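Side-chain contact in methylated RNA-binding protein 1 (Saccharomyces cerevisiae S288c, PDB 4RCM), which binds N6-methyladenosine-containing RNA through its YTH domain and lowers the stability of PHO4 mRNA, thereby regulating phosphate metabolism: residues 147-150 and 151-154. Residues are numbered along the deposited sequence; the frame is centred on the assembly and turned at random.
Sequences IINL and FKTQ
The Phe151 ring takes Ile147 at its edge: the branch methyl CG2 of Ile147 lies in the ring plane, 3.7 Å from Phe151 CE2. The carbonyl oxygen of Ile147 sits near that plane too, 3.4 Å from Phe151 CD2. The two side chains run alongside each other, one helical turn apart; Ile147 CG2 reaches the ring because it stands anti to its own backbone N, with CG1 beside that N (chi1 -60°). Strands 72-79 and 102-112 add Phe73, Val76, Ile108 and Ile112 to the surroundings of the ring. One residue further on, Ile148 turns its CG2 to the aliphatic chain of Lys152, 3.7 Å from CD, and the chain bends at chi3 (116°) on its way to a hydrogen bond from NZ to the carbonyl of Leu10. This is the C-terminal end of helix 141-151, which packs against the mixed sheet of the YTH domain; the nearest atom of the contact is about 16 Å from the bound nucleic acid. Two helical i to i+4 bonds persist here. Phe151 N gives to Ile147 O at 3.0 Å. Lys152 N reaches Ile148 O at 2.9 Å, less straight, with an N-H...O angle of 141°. At Thr153 the backbone N instead bonds Leu150 O at 3.1 Å, an i to i+3 link from above the carbonyl plane, while hydroxyl OG1 donates to Asn149 O at 3.1 Å, in plane on a lone pair. Arg110 NH1 of strand 102-112 hydrogen-bonds the carbonyl oxygens of Phe151, the last helical residue, and Thr153.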
loop_
_atom_site.group_PDB
_atom_site.type_symbol
_atom_site.label_atom_id
_atom_site.label_comp_id
_atom_site.label_asym_id
_atom_site.label_seq_id
_atom_site.Cartn_x
_atom_site.Cartn_y
_atom_site.Cartn_z
ATOM N N ILE A 147 3.477 11.992 -0.086
ATOM C CA ILE A 147 3.996 10.842 0.655
ATOM C C ILE A 147 4.919 9.955 -0.233
ATOM O O ILE A 147 5.972 9.511 0.216
ATOM C CB ILE A 147 2.902 10.044 1.389
ATOM C CG1 ILE A 147 2.180 10.933 2.413
ATOM C CG2 ILE A 147 3.537 8.914 2.208
ATOM C CD1 ILE A 147 0.782 10.466 2.762
ATOM N N ILE A 148 4.546 9.719 -1.491
ATOM C CA ILE A 148 5.450 8.989 -2.406
ATOM C C ILE A 148 6.806 9.669 -2.431
ATOM O O ILE A 148 7.823 8.982 -2.388
ATOM C CB ILE A 148 4.902 8.887 -3.845
ATOM C CG1 ILE A 148 3.662 8.013 -3.856
ATOM C CG2 ILE A 148 5.929 8.298 -4.785
ATOM C CD1 ILE A 148 3.946 6.531 -3.552
ATOM N N ASN A 149 6.820 11.012 -2.451
ATOM C CA ASN A 149 8.083 11.745 -2.587
ATOM C C ASN A 149 8.975 11.598 -1.375
ATOM O O ASN A 149 10.230 11.574 -1.496
ATOM C CB ASN A 149 7.854 13.232 -2.908
ATOM C CG ASN A 149 7.418 13.468 -4.349
ATOM O OD1 ASN A 149 7.793 12.714 -5.281
ATOM N ND2 ASN A 149 6.589 14.479 -4.544
ATOM N N LEU A 150 8.353 11.463 -0.206
ATOM C CA LEU A 150 9.112 11.151 1.012
ATOM C C LEU A 150 9.662 9.725 0.917
ATOM O O LEU A 150 10.810 9.469 1.260
ATOM C CB LEU A 150 8.229 11.367 2.253
ATOM C CG LEU A 150 8.783 11.185 3.645
ATOM C CD1 LEU A 150 9.784 12.289 4.021
ATOM C CD2 LEU A 150 7.646 11.129 4.680
ATOM N N PHE A 151 8.857 8.801 0.407
ATOM C CA PHE A 151 9.302 7.408 0.271
ATOM C C PHE A 151 10.500 7.287 -0.710
ATOM O O PHE A 151 11.350 6.396 -0.533
ATOM C CB PHE A 151 8.146 6.467 -0.169
ATOM C CG PHE A 151 7.376 5.827 0.979
ATOM C CD1 PHE A 151 7.827 4.621 1.574
ATOM C CD2 PHE A 151 6.192 6.374 1.443
ATOM C CE1 PHE A 151 7.126 4.006 2.624
ATOM C CE2 PHE A 151 5.488 5.783 2.508
ATOM C CZ PHE A 151 5.948 4.583 3.090
ATOM N N LYS A 152 10.526 8.148 -1.742
ATOM C CA LYS A 152 11.581 8.163 -2.780
ATOM C C LYS A 152 12.883 8.796 -2.288
ATOM O O LYS A 152 13.867 8.844 -3.021
ATOM C CB LYS A 152 11.107 8.929 -4.063
ATOM C CG LYS A 152 10.241 8.123 -5.005
ATOM C CD LYS A 152 9.389 8.989 -5.929
ATOM C CE LYS A 152 9.693 8.862 -7.407
ATOM N NZ LYS A 152 8.966 9.844 -8.274
ATOM N N THR A 153 12.902 9.360 -1.089
ATOM C CA THR A 153 14.111 10.048 -0.659
ATOM C C THR A 153 15.202 9.039 -0.287
ATOM O O THR A 153 14.976 8.139 0.522
ATOM C CB THR A 153 13.857 10.964 0.524
ATOM O OG1 THR A 153 12.825 11.891 0.182
ATOM C CG2 THR A 153 15.156 11.747 0.901
ATOM N N GLN A 154 16.390 9.222 -0.856
ATOM C CA GLN A 154 17.506 8.314 -0.631
ATOM C C GLN A 154 18.192 8.706 0.683
ATOM O O GLN A 154 19.300 9.195 0.660
ATOM C CB GLN A 154 18.494 8.380 -1.811
ATOM C CG GLN A 154 19.430 9.587 -1.813
#